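Local coordinates for protein R.Ecl18kI (Enterobacter cloacae, PDB 2GB7) that recognises the double-stranded DNA sequence 5'-CCNGG-3' and cleaves it as a type II restriction endonuclease, with nucleotides flipped out of the bound duplex, at residues G136-V141 against Y295-R299; G165-Y169 against E271-I275; W189-P193 against I220-V226; L209-F213 against N234-Y239. The protein carries 1 engineered substitution. All blocks are in the same frame, centred on the assembly; numbering follows the deposited sequence.

Following the chain from its N terminus, the first segment of each interaction comes in order, and interaction 1 closes the widest loop, joining strand 140-141 and the turn before it to C-terminal helix 290-302. Interaction 2 lies wholly within that loop and brings helix 166-171 against helix 269-285; the two contacts touch through D140 and V166. Interactions 3 and 4 both fall within the loop of interaction 2 and cross each other, their segments alternating along the chain. Interaction 3 packs the start of helix 191-199 and the turn before it on the end of helix 215-223 and the start of strand 226-230, whereas interaction 4 fastens the loop after strand 204-207 to helix 232-238.

Interaction 1 (G136-V141 against Y295-R299); sequences GIPVDV and YYRNR
The chain from G136 to P138 runs alongside the helical turn Y295-R299, with CA of G136 7.6 Å from CA of Y295 and P138 in step with R299 one turn later. Three side chains of the helix reach over to the extended chain. Y295 has CG anti to its backbone N (chi1 162°), which carries the phenol to the bend at P138. There its OH donates to I137 O at 2.6 Å and accepts from V139 N at 2.9 Å, so two bonds on one oxygen span the proline and pin the phenol end. I137 O lies in the plane of that ring, at its edge. R299 bends at chi3 and lays one face of its guanidinium over P138 CB and V139 N. Its NH1 donates to V139 O across a very short separation whose exact value is doubtful. NH2 completes a salt bridge with D140 OD1 at 3.0 Å, on the syn side of the carboxylate but 32° out of its plane. The same carboxylate takes further bonds from V166 N and S278 OG through OD2 and from Q282 NE2 through OD1, a buried acidic group surrounded by donors that probably favour its charged form. Beside it, Y296 crosses V141 at about a right angle and brings its OH 3.5 Å from V141 CG2, with a weak hydrogen bond to Q282 OE1, while Y295 CD2 sits over the centre of the Y296 ring. D140 pairs with V162 of the next strand, so these bonds attach helix 290-302 to strand 140-141 in the mixed sheet of this PDDEXK-clan nuclease.

Interaction 2 (G165-Y169 against E271-I275); sequences GVVQY and EKEEI
V167 is the knuckle of this helix-helix contact, pushing its two methyls into the turn formed by E271, E274 and I275. CG1 stands anti to the backbone N (chi1 171°) and points at the aliphatic part of E271, meeting its CG at 3.6 Å, the two side chains passing alongside and pointing opposite ways. The same methyl touches I275 CG1 at 3.8 Å, and CG2 rests on CB and the carbonyl oxygen of E274. Beside it, Q168 bends at chi2 and lays its amide across the end of I275, whose CD1 is 3.5 Å from Q168 NE2. E271 extends fully, so that its carboxylate comes over the start of the Q168 side chain: OE1 lies 3.7 Å from Q168 CG, with the carboxylate and amide planes turned 72° apart. No hydrogen bond joins the two segments; the contact is van der Waals packing of the short helix 166-171, which follows strand 161-163 of the PDDEXK-clan sheet, against helix 269-285. Further out, Q168 is held by Y267, just ahead of helix 269-285, whose OH accepts from NE2; Y267 also packs on I275. The amide oxygen OE1 of Q168 turns back toward the start of its own helix, 3.4 Å from CA of G165 at the N-cap. The first turn is closed by Y169 N donating to G165 O at 3.0 Å. On the other helix, T268 OG1 accepts from E271 N, and I275 N donates to E271 O.

Interaction 3 (W189-P193 against I220-V226); sequences WQEVP and ILYEANV
The indole of W189 presents CE3, CZ3 and CH2 of its six-membered ring to helix 215-223, and two aliphatic side chains reach it obliquely. I220 CG2 comes to 3.7 Å from CZ3 of W189, its side chain crossing the ring system at about a right angle, and I220 CD1 adds a touch at CH2. L221 CD2 meets CE3 of the indole at the same 3.7 Å separation. One face of the ring carries CG of the neighbouring Q190. With CG between the backbone N and the carbonyl carbon (chi1 60°), the indole folds out of its short 3-10 turn toward the other helix. L221 CD2 also reaches P193, lying 3.9 Å from its CG. P193 sits against A224 with CB to CB at 3.8 Å, and V192 CG1 touches both methyls of V226, CG2 at 3.7 Å. A224 and V226 flank a Schellman motif at N225, in which V226 N donates back to L221 O at 2.9 Å and turns the chain from helix 215-223 into strand 226-230. That helix makes the beta-alpha-beta crossover from strand 204-207, whose L206 touches both V192 and V226; helix 191-199 makes the crossover before it. Q190 and E191 pack on phosphates of the bound DNA, E191 is salt-bridged to K182, and E194 of the second subunit packs on P193 and I220. With no hydrogen bond between the segments, the contact is held by apolar packing behind the DNA-facing polar residues, so its fit depends on shape and not on charge.

Interaction 4 (L209-F213 against N234-Y239); sequences LDDSF and NKNFKY
F213 sets CG between its backbone N and carbonyl carbon (chi1 55°), folding its ring over the hydroxyl of Y239, while Y239 has CG anti to its carbonyl carbon (chi1 -53°), bringing its ring across to F213. The rings form an offset stack, planes 7° apart and centroids of F213 and Y239 separated by 4.3 Å, with Y239 OH over the centre of the F213 ring. That hydroxyl also donates to F213 O at 2.7 Å, in the carbonyl plane and on a lone pair. K238 CB lies on the opposite face of the tyrosine ring. N234 sends ND2 to D210 O at 2.6 Å, from above the carbonyl plane; ND2 is also bonded to T230 OG1. Its OD1 lies 3.2 Å from D211 CB. The loop is shaped by an Asx turn: D210 OD1 accepts from S212 N and from S212 OG, the latter through its syn lone pair. K238 NZ makes a weak bond to D211 O, 3.4 Å. The loop after strand 204-207 is thus tied to helix 232-238 and the residue just after it mainly by neutral side chains bonded to its carbonyls and by one stacked pair; the D211 carboxylate and the K238 ammonium, near but not bridged, probably add only a mild attraction.

Interaction 1 (G136-V141 against Y295-R299)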
loop_
_atom_site.group_PDB
_atom_site.type_symbol
_atom_site.label_atom_id
_atom_site.label_comp_id
_atom_site.label_asym_id
_atom_site.label_seq_id
_atom_site.Cartn_x
_atom_site.Cartn_y
_atom_site.Cartn_z
ATOM N N GLY F 136 20.998 5.903 -23.669
ATOM C CA GLY F 136 20.619 6.618 -24.890
ATOM C C GLY F 136 19.333 6.115 -25.523
ATOM O O GLY F 136 19.094 6.332 -26.725
ATOM N N ILE F 137 18.551 5.394 -24.730
ATOM C CA ILE F 137 17.341 4.754 -25.237
ATOM C C ILE F 137 16.224 5.791 -25.167
ATOM O O ILE F 137 16.074 6.431 -24.156
ATOM C CB ILE F 137 17.034 3.481 -24.428
ATOM C CG1 ILE F 137 18.134 2.438 -24.673
ATOM C CG2 ILE F 137 15.653 2.888 -24.789
ATOM C CD1 ILE F 137 18.082 1.219 -23.759
ATOM N N PRO F 138 15.450 5.955 -26.270
ATOM C CA PRO F 138 14.349 6.938 -26.255
ATOM C C PRO F 138 13.224 6.475 -25.376
ATOM O O PRO F 138 12.700 5.393 -25.600
ATOM C CB PRO F 138 13.876 6.960 -27.709
ATOM C CG PRO F 138 14.283 5.618 -28.289
ATOM C CD PRO F 138 15.570 5.249 -27.551
ATOM N N VAL F 139 12.879 7.296 -24.387
ATOM C CA VAL F 139 11.736 7.051 -23.525
ATOM C C VAL F 139 10.987 8.342 -23.248
ATOM O O VAL F 139 11.569 9.448 -23.187
ATOM C CB VAL F 139 12.100 6.401 -22.169
ATOM C CG1 VAL F 139 12.706 5.016 -22.367
ATOM C CG2 VAL F 139 13.041 7.340 -21.333
ATOM N N ASP F 140 9.680 8.189 -23.121
ATOM C CA ASP F 140 8.865 9.205 -22.514
ATOM C C ASP F 140 8.636 8.808 -21.081
ATOM O O ASP F 140 8.449 7.628 -20.762
ATOM C CB ASP F 140 7.523 9.372 -23.226
ATOM C CG ASP F 140 7.642 10.161 -24.522
ATOM O OD1 ASP F 140 8.753 10.636 -24.850
ATOM O OD2 ASP F 140 6.628 10.280 -25.251
ATOM N N VAL F 141 8.640 9.816 -20.222
ATOM C CA VAL F 141 8.461 9.625 -18.810
ATOM C C VAL F 141 7.046 10.103 -18.488
ATOM O O VAL F 141 6.735 11.286 -18.613
ATOM C CB VAL F 141 9.492 10.446 -18.019
ATOM C CG1 VAL F 141 9.314 10.250 -16.500
ATOM C CG2 VAL F 141 10.902 10.092 -18.480
ATOM N N TYR F 295 19.676 15.269 -23.195
ATOM C CA TYR F 295 19.162 13.987 -23.678
ATOM C C TYR F 295 17.945 14.197 -24.566
ATOM O O TYR F 295 17.845 13.622 -25.657
ATOM C CB TYR F 295 18.820 13.080 -22.486
ATOM C CG TYR F 295 17.893 11.944 -22.842
ATOM C CD1 TYR F 295 18.389 10.749 -23.339
ATOM C CD2 TYR F 295 16.526 12.081 -22.672
ATOM C CE1 TYR F 295 17.526 9.723 -23.689
ATOM C CE2 TYR F 295 15.659 11.063 -22.985
ATOM C CZ TYR F 295 16.164 9.889 -23.503
ATOM O OH TYR F 295 15.295 8.872 -23.815
ATOM N N TYR F 296 17.019 15.038 -24.114
ATOM C CA TYR F 296 15.827 15.303 -24.908
ATOM C C TYR F 296 16.136 16.076 -26.194
ATOM O O TYR F 296 15.562 15.806 -27.244
ATOM C CB TYR F 296 14.798 16.034 -24.079
ATOM C CG TYR F 296 14.040 15.139 -23.127
ATOM C CD1 TYR F 296 14.193 15.292 -21.759
ATOM C CD2 TYR F 296 13.143 14.163 -23.592
ATOM C CE1 TYR F 296 13.517 14.498 -20.870
ATOM C CE2 TYR F 296 12.450 13.335 -22.689
ATOM C CZ TYR F 296 12.658 13.530 -21.319
ATOM O OH TYR F 296 12.002 12.806 -20.334
ATOM N N ARG F 297 17.054 17.030 -26.120
ATOM C CA ARG F 297 17.357 17.813 -27.313
ATOM C C ARG F 297 18.047 16.960 -28.381
ATOM O O ARG F 297 17.861 17.209 -29.572
ATOM C CB ARG F 297 18.048 19.156 -26.971
ATOM C CG ARG F 297 19.401 19.083 -26.374
ATOM C CD ARG F 297 19.996 20.495 -26.142
ATOM N NE ARG F 297 19.078 21.418 -25.463
ATOM C CZ ARG F 297 19.433 22.617 -24.990
ATOM N NH1 ARG F 297 20.685 23.044 -25.122
ATOM N NH2 ARG F 297 18.542 23.395 -24.386
ATOM N N ASN F 298 18.782 15.915 -27.982
ATOM C CA ASN F 298 19.291 14.946 -28.971
ATOM C C ASN F 298 18.141 14.267 -29.706
ATOM O O ASN F 298 18.198 14.055 -30.919
ATOM C CB ASN F 298 20.162 13.871 -28.333
ATOM C CG ASN F 298 21.456 14.414 -27.781
ATOM O OD1 ASN F 298 22.000 15.410 -28.282
ATOM N ND2 ASN F 298 21.979 13.746 -26.749
ATOM N N ARG F 299 17.092 13.930 -28.965
ATOM C CA ARG F 299 15.936 13.303 -29.603
ATOM C C ARG F 299 15.202 14.260 -30.526
ATOM O O ARG F 299 14.754 13.860 -31.585
ATOM C CB ARG F 299 14.998 12.719 -28.549
ATOM C CG ARG F 299 15.620 11.483 -27.920
ATOM C CD ARG F 299 14.881 11.023 -26.729
ATOM N NE ARG F 299 13.479 10.706 -27.011
ATOM C CZ ARG F 299 12.570 10.592 -26.050
ATOM N NH1 ARG F 299 12.942 10.764 -24.795
ATOM N NH2 ARG F 299 11.310 10.303 -26.335
#

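Interaction 2 (G165-Y169 against E271-I275)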
loop_
_atom_site.group_PDB
_atom_site.type_symbol
_atom_site.label_atom_id
_atom_site.label_comp_id
_atom_site.label_asym_id
_atom_site.label_seq_id
_atom_site.Cartn_x
_atom_site.Cartn_y
_atom_site.Cartn_z
ATOM N N GLY F 165 8.155 6.272 -27.063
ATOM C CA GLY F 165 7.443 7.462 -26.683
ATOM C C GLY F 165 5.973 7.169 -26.684
ATOM O O GLY F 165 5.537 6.181 -27.293
ATOM N N VAL F 166 5.213 8.033 -26.011
ATOM C CA VAL F 166 3.744 7.888 -25.983
ATOM C C VAL F 166 3.069 8.054 -27.357
ATOM O O VAL F 166 2.111 7.356 -27.645
ATOM C CB VAL F 166 3.065 8.805 -24.924
ATOM C CG1 VAL F 166 3.531 8.396 -23.534
ATOM C CG2 VAL F 166 3.376 10.279 -25.171
ATOM N N VAL F 167 3.566 8.959 -28.199
ATOM C CA VAL F 167 2.938 9.172 -29.519
ATOM C C VAL F 167 3.036 7.908 -30.364
ATOM O O VAL F 167 2.042 7.450 -30.952
ATOM C CB VAL F 167 3.537 10.390 -30.241
ATOM C CG1 VAL F 167 3.048 10.503 -31.706
ATOM C CG2 VAL F 167 3.183 11.650 -29.500
ATOM N N GLN F 168 4.243 7.349 -30.409
ATOM C CA GLN F 168 4.468 6.123 -31.155
ATOM C C GLN F 168 3.674 4.992 -30.554
ATOM O O GLN F 168 3.085 4.218 -31.292
ATOM C CB GLN F 168 5.932 5.734 -31.131
ATOM C CG GLN F 168 6.823 6.718 -31.887
ATOM C CD GLN F 168 7.429 7.767 -30.944
ATOM O OE1 GLN F 168 6.816 8.186 -29.950
ATOM N NE2 GLN F 168 8.650 8.188 -31.260
ATOM N N TYR F 169 3.689 4.876 -29.226
ATOM C CA TYR F 169 2.937 3.813 -28.555
ATOM C C TYR F 169 1.446 3.849 -28.934
ATOM O O TYR F 169 0.853 2.822 -29.271
ATOM C CB TYR F 169 3.123 3.875 -27.020
ATOM C CG TYR F 169 2.433 2.705 -26.365
ATOM C CD1 TYR F 169 3.098 1.505 -26.176
ATOM C CD2 TYR F 169 1.077 2.775 -26.007
ATOM C CE1 TYR F 169 2.463 0.403 -25.623
ATOM C CE2 TYR F 169 0.441 1.683 -25.436
ATOM C CZ TYR F 169 1.144 0.498 -25.272
ATOM O OH TYR F 169 0.520 -0.595 -24.720
ATOM N N GLU F 271 2.779 13.177 -37.148
ATOM C CA GLU F 271 3.388 12.425 -36.040
ATOM C C GLU F 271 4.662 13.112 -35.550
ATOM O O GLU F 271 4.924 13.157 -34.348
ATOM C CB GLU F 271 3.671 10.955 -36.393
ATOM C CG GLU F 271 4.119 10.137 -35.160
ATOM C CD GLU F 271 4.093 8.626 -35.352
ATOM O OE1 GLU F 271 4.251 7.906 -34.343
ATOM O OE2 GLU F 271 3.956 8.156 -36.506
ATOM N N LYS F 272 5.465 13.620 -36.482
ATOM C CA LYS F 272 6.693 14.333 -36.128
ATOM C C LYS F 272 6.414 15.525 -35.215
ATOM O O LYS F 272 7.137 15.740 -34.236
ATOM C CB LYS F 272 7.419 14.783 -37.394
ATOM C CG LYS F 272 8.815 15.316 -37.191
ATOM C CD LYS F 272 9.473 15.652 -38.531
ATOM C CE LYS F 272 9.642 14.388 -39.402
ATOM N NZ LYS F 272 9.909 14.691 -40.848
ATOM N N GLU F 273 5.364 16.293 -35.510
ATOM C CA GLU F 273 5.059 17.437 -34.652
ATOM C C GLU F 273 4.496 17.037 -33.275
ATOM O O GLU F 273 4.757 17.717 -32.286
ATOM C CB GLU F 273 4.236 18.509 -35.376
ATOM C CG GLU F 273 2.752 18.282 -35.454
ATOM N N GLU F 274 3.775 15.922 -33.199
ATOM C CA GLU F 274 3.299 15.425 -31.908
ATOM C C GLU F 274 4.451 14.937 -31.052
ATOM O O GLU F 274 4.476 15.162 -29.838
ATOM C CB GLU F 274 2.315 14.282 -32.079
ATOM C CG GLU F 274 1.003 14.655 -32.740
ATOM C CD GLU F 274 0.136 13.436 -32.940
ATOM O OE1 GLU F 274 0.046 12.960 -34.092
ATOM O OE2 GLU F 274 -0.418 12.928 -31.938
ATOM N N ILE F 275 5.395 14.253 -31.688
ATOM C CA ILE F 275 6.557 13.757 -30.968
ATOM C C ILE F 275 7.334 14.955 -30.440
ATOM O O ILE F 275 7.670 14.992 -29.275
ATOM C CB ILE F 275 7.450 12.869 -31.840
ATOM C CG1 ILE F 275 6.716 11.572 -32.169
ATOM C CG2 ILE F 275 8.808 12.608 -31.148
ATOM C CD1 ILE F 275 7.353 10.755 -33.272
#

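Interaction 3 (W189-P193 against I220-V226)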
loop_
_atom_site.group_PDB
_atom_site.type_symbol
_atom_site.label_atom_id
_atom_site.label_comp_id
_atom_site.label_asym_id
_atom_site.label_seq_id
_atom_site.Cartn_x
_atom_site.Cartn_y
_atom_site.Cartn_z
ATOM N N TRP F 189 1.713 -5.987 -6.339
ATOM C CA TRP F 189 1.926 -6.467 -7.712
ATOM C C TRP F 189 0.615 -6.747 -8.455
ATOM O O TRP F 189 0.583 -6.716 -9.659
ATOM C CB TRP F 189 2.811 -7.721 -7.754
ATOM C CG TRP F 189 2.231 -8.876 -6.999
ATOM C CD1 TRP F 189 2.514 -9.227 -5.715
ATOM C CD2 TRP F 189 1.240 -9.813 -7.466
ATOM N NE1 TRP F 189 1.778 -10.335 -5.349
ATOM C CE2 TRP F 189 0.992 -10.715 -6.414
ATOM C CE3 TRP F 189 0.551 -9.981 -8.681
ATOM C CZ2 TRP F 189 0.057 -11.758 -6.515
ATOM C CZ3 TRP F 189 -0.373 -11.024 -8.795
ATOM C CH2 TRP F 189 -0.600 -11.910 -7.743
ATOM N N GLN F 190 -0.444 -7.045 -7.708
ATOM C CA GLN F 190 -1.746 -7.328 -8.295
ATOM C C GLN F 190 -2.258 -6.144 -9.105
ATOM O O GLN F 190 -3.089 -6.326 -10.010
ATOM C CB GLN F 190 -2.729 -7.703 -7.179
ATOM C CG GLN F 190 -2.368 -9.062 -6.505
ATOM C CD GLN F 190 -3.130 -9.327 -5.195
ATOM O OE1 GLN F 190 -3.893 -8.487 -4.735
ATOM N NE2 GLN F 190 -2.833 -10.453 -4.549
ATOM N N GLU F 191 -1.755 -4.932 -8.811
ATOM C CA GLU F 191 -2.162 -3.729 -9.566
ATOM C C GLU F 191 -1.715 -3.819 -11.016
ATOM O O GLU F 191 -2.327 -3.213 -11.895
ATOM C CB GLU F 191 -1.560 -2.482 -8.926
ATOM C CG GLU F 191 -2.060 -2.300 -7.460
ATOM C CD GLU F 191 -1.319 -1.210 -6.698
ATOM O OE1 GLU F 191 -0.370 -0.618 -7.286
ATOM O OE2 GLU F 191 -1.673 -0.967 -5.485
ATOM N N VAL F 192 -0.618 -4.539 -11.246
ATOM C CA VAL F 192 0.018 -4.530 -12.569
ATOM C C VAL F 192 -0.823 -5.302 -13.607
ATOM O O VAL F 192 -1.131 -4.712 -14.627
ATOM C CB VAL F 192 1.502 -4.969 -12.510
ATOM C CG1 VAL F 192 2.136 -4.786 -13.860
ATOM C CG2 VAL F 192 2.260 -4.102 -11.479
ATOM N N PRO F 193 -1.223 -6.568 -13.327
ATOM C CA PRO F 193 -2.122 -7.245 -14.269
ATOM C C PRO F 193 -3.420 -6.478 -14.478
ATOM O O PRO F 193 -3.972 -6.482 -15.555
ATOM C CB PRO F 193 -2.409 -8.583 -13.577
ATOM C CG PRO F 193 -1.207 -8.884 -12.814
ATOM C CD PRO F 193 -0.887 -7.482 -12.222
ATOM N N ILE F 220 1.622 -16.144 -11.659
ATOM C CA ILE F 220 0.430 -15.344 -11.983
ATOM C C ILE F 220 0.821 -14.160 -12.853
ATOM O O ILE F 220 0.149 -13.871 -13.842
ATOM C CB ILE F 220 -0.261 -14.845 -10.699
ATOM C CG1 ILE F 220 -0.842 -16.034 -9.947
ATOM C CG2 ILE F 220 -1.292 -13.785 -11.028
ATOM C CD1 ILE F 220 -1.250 -15.730 -8.501
ATOM N N LEU F 221 1.928 -13.500 -12.520
ATOM C CA LEU F 221 2.419 -12.407 -13.351
ATOM C C LEU F 221 2.726 -12.903 -14.773
ATOM O O LEU F 221 2.411 -12.238 -15.744
ATOM C CB LEU F 221 3.670 -11.757 -12.712
ATOM C CG LEU F 221 3.289 -10.966 -11.458
ATOM C CD1 LEU F 221 4.589 -10.562 -10.812
ATOM C CD2 LEU F 221 2.431 -9.732 -11.809
ATOM N N TYR F 222 3.357 -14.069 -14.857
ATOM C CA TYR F 222 3.724 -14.674 -16.145
ATOM C C TYR F 222 2.507 -14.862 -17.035
ATOM O O TYR F 222 2.556 -14.536 -18.242
ATOM C CB TYR F 222 4.429 -16.000 -15.886
ATOM C CG TYR F 222 4.835 -16.736 -17.133
ATOM C CD1 TYR F 222 6.016 -16.401 -17.796
ATOM C CD2 TYR F 222 4.041 -17.749 -17.635
ATOM C CE1 TYR F 222 6.404 -17.080 -18.942
ATOM C CE2 TYR F 222 4.431 -18.454 -18.776
ATOM C CZ TYR F 222 5.598 -18.099 -19.416
ATOM O OH TYR F 222 5.955 -18.807 -20.545
ATOM N N GLU F 223 1.426 -15.367 -16.451
ATOM C CA GLU F 223 0.206 -15.598 -17.243
ATOM C C GLU F 223 -0.371 -14.272 -17.702
ATOM O O GLU F 223 -1.059 -14.202 -18.741
ATOM C CB GLU F 223 -0.813 -16.341 -16.388
ATOM C CG GLU F 223 -2.079 -16.823 -17.167
ATOM C CD GLU F 223 -3.140 -15.747 -17.377
ATOM O OE1 GLU F 223 -3.261 -14.831 -16.518
ATOM O OE2 GLU F 223 -3.844 -15.811 -18.422
ATOM N N ALA F 224 -0.113 -13.222 -16.912
ATOM C CA ALA F 224 -0.550 -11.860 -17.212
ATOM C C ALA F 224 0.402 -11.086 -18.121
ATOM O O ALA F 224 0.145 -9.912 -18.435
ATOM C CB ALA F 224 -0.820 -11.083 -15.896
ATOM N N ASN F 225 1.464 -11.760 -18.590
ATOM C CA ASN F 225 2.496 -11.148 -19.419
ATOM C C ASN F 225 3.181 -9.963 -18.729
ATOM O O ASN F 225 3.551 -8.972 -19.359
ATOM C CB ASN F 225 1.925 -10.777 -20.779
ATOM C CG ASN F 225 1.472 -11.991 -21.520
ATOM O OD1 ASN F 225 2.278 -12.848 -21.881
ATOM N ND2 ASN F 225 0.193 -12.066 -21.775
ATOM N N VAL F 226 3.398 -10.122 -17.440
ATOM C CA VAL F 226 4.200 -9.184 -16.666
ATOM C C VAL F 226 5.458 -9.930 -16.260
ATOM O O VAL F 226 5.369 -11.033 -15.716
ATOM C CB VAL F 226 3.449 -8.726 -15.402
ATOM C CG1 VAL F 226 4.340 -7.840 -14.559
ATOM C CG2 VAL F 226 2.193 -7.941 -15.778
#

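Interaction 4 (L209-F213 against N234-Y239)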
loop_
_atom_site.group_PDB
_atom_site.type_symbol
_atom_site.label_atom_id
_atom_site.label_comp_id
_atom_site.label_asym_id
_atom_site.label_seq_id
_atom_site.Cartn_x
_atom_site.Cartn_y
_atom_site.Cartn_z
ATOM N N LEU F 209 13.132 -4.228 -6.384
ATOM C CA LEU F 209 14.264 -4.597 -5.555
ATOM C C LEU F 209 13.913 -5.704 -4.562
ATOM O O LEU F 209 14.768 -6.148 -3.792
ATOM C CB LEU F 209 14.771 -3.354 -4.806
ATOM C CG LEU F 209 15.333 -2.312 -5.769
ATOM C CD1 LEU F 209 15.809 -1.073 -5.074
ATOM C CD2 LEU F 209 16.460 -2.889 -6.655
ATOM N N ASP F 210 12.650 -6.134 -4.581
ATOM C CA ASP F 210 12.097 -7.107 -3.655
ATOM C C ASP F 210 12.806 -8.442 -3.788
ATOM O O ASP F 210 12.993 -8.921 -4.893
ATOM C CB ASP F 210 10.610 -7.310 -3.980
ATOM C CG ASP F 210 9.825 -7.908 -2.822
ATOM O OD1 ASP F 210 10.280 -8.875 -2.188
ATOM O OD2 ASP F 210 8.757 -7.389 -2.527
ATOM N N ASP F 211 13.188 -9.028 -2.657
ATOM C CA ASP F 211 13.857 -10.332 -2.624
ATOM C C ASP F 211 12.961 -11.479 -2.179
ATOM O O ASP F 211 13.448 -12.588 -1.883
ATOM C CB ASP F 211 15.095 -10.268 -1.691
ATOM C CG ASP F 211 14.753 -9.860 -0.241
ATOM O OD1 ASP F 211 13.576 -9.821 0.154
ATOM O OD2 ASP F 211 15.693 -9.574 0.539
ATOM N N SER F 212 11.660 -11.223 -2.081
ATOM C CA SER F 212 10.849 -12.111 -1.265
ATOM C C SER F 212 9.611 -12.626 -1.933
ATOM O O SER F 212 8.863 -13.392 -1.325
ATOM C CB SER F 212 10.470 -11.445 0.079
ATOM O OG SER F 212 9.524 -10.410 -0.162
ATOM N N PHE F 213 9.398 -12.248 -3.189
ATOM C CA PHE F 213 8.176 -12.679 -3.874
ATOM C C PHE F 213 8.234 -14.166 -4.243
ATOM O O PHE F 213 9.311 -14.733 -4.462
ATOM C CB PHE F 213 7.888 -11.792 -5.094
ATOM C CG PHE F 213 9.025 -11.719 -6.075
ATOM C CD1 PHE F 213 9.103 -12.630 -7.135
ATOM C CD2 PHE F 213 10.005 -10.740 -5.958
ATOM C CE1 PHE F 213 10.122 -12.571 -8.046
ATOM C CE2 PHE F 213 11.068 -10.677 -6.886
ATOM C CZ PHE F 213 11.125 -11.590 -7.920
ATOM N N ASN F 234 19.978 -10.181 -6.701
ATOM C CA ASN F 234 18.731 -10.755 -6.259
ATOM C C ASN F 234 18.334 -11.967 -7.077
ATOM O O ASN F 234 17.872 -12.959 -6.521
ATOM C CB ASN F 234 17.637 -9.703 -6.335
ATOM C CG ASN F 234 16.424 -10.065 -5.511
ATOM O OD1 ASN F 234 16.517 -10.781 -4.501
ATOM N ND2 ASN F 234 15.256 -9.573 -5.940
ATOM N N LYS F 235 18.506 -11.896 -8.396
ATOM C CA LYS F 235 18.186 -13.051 -9.220
ATOM C C LYS F 235 19.009 -14.257 -8.801
ATOM O O LYS F 235 18.474 -15.332 -8.600
ATOM C CB LYS F 235 18.355 -12.815 -10.726
ATOM C CG LYS F 235 17.569 -13.928 -11.469
ATOM C CD LYS F 235 17.907 -14.204 -12.881
ATOM C CE LYS F 235 17.314 -15.557 -13.225
ATOM N NZ LYS F 235 16.750 -15.637 -14.569
ATOM N N ASN F 236 20.311 -14.070 -8.665
ATOM C CA ASN F 236 21.171 -15.210 -8.441
ATOM C C ASN F 236 21.053 -15.804 -7.058
ATOM O O ASN F 236 21.260 -16.997 -6.870
ATOM C CB ASN F 236 22.602 -14.877 -8.876
ATOM C CG ASN F 236 22.700 -14.733 -10.403
ATOM O OD1 ASN F 236 21.844 -15.241 -11.148
ATOM N ND2 ASN F 236 23.709 -14.021 -10.869
ATOM N N PHE F 237 20.663 -14.980 -6.102
ATOM C CA PHE F 237 20.518 -15.439 -4.737
ATOM C C PHE F 237 19.205 -16.182 -4.540
ATOM O O PHE F 237 19.161 -17.218 -3.874
ATOM C CB PHE F 237 20.567 -14.263 -3.773
ATOM C CG PHE F 237 20.449 -14.669 -2.336
ATOM C CD1 PHE F 237 21.455 -15.416 -1.735
ATOM C CD2 PHE F 237 19.337 -14.310 -1.588
ATOM C CE1 PHE F 237 21.361 -15.801 -0.402
ATOM C CE2 PHE F 237 19.230 -14.689 -0.249
ATOM C CZ PHE F 237 20.245 -15.439 0.342
ATOM N N LYS F 238 18.134 -15.657 -5.130
ATOM C CA LYS F 238 16.796 -16.144 -4.818
ATOM C C LYS F 238 16.022 -16.784 -5.979
ATOM O O LYS F 238 15.095 -17.564 -5.734
ATOM C CB LYS F 238 15.980 -15.010 -4.200
ATOM C CG LYS F 238 16.337 -14.716 -2.740
ATOM C CD LYS F 238 15.680 -15.714 -1.799
ATOM C CE LYS F 238 16.032 -15.416 -0.347
ATOM N NZ LYS F 238 15.930 -13.949 -0.036
ATOM N N TYR F 239 16.407 -16.456 -7.214
ATOM C CA TYR F 239 15.666 -16.876 -8.421
ATOM C C TYR F 239 16.604 -17.419 -9.495
ATOM O O TYR F 239 16.366 -17.270 -10.690
ATOM C CB TYR F 239 14.859 -15.689 -8.957
ATOM C CG TYR F 239 13.997 -15.091 -7.875
ATOM C CD1 TYR F 239 14.381 -13.926 -7.221
ATOM C CD2 TYR F 239 12.819 -15.724 -7.479
ATOM C CE1 TYR F 239 13.596 -13.384 -6.193
ATOM C CE2 TYR F 239 12.033 -15.205 -6.453
ATOM C CZ TYR F 239 12.439 -14.031 -5.819
ATOM O OH TYR F 239 11.697 -13.480 -4.813
#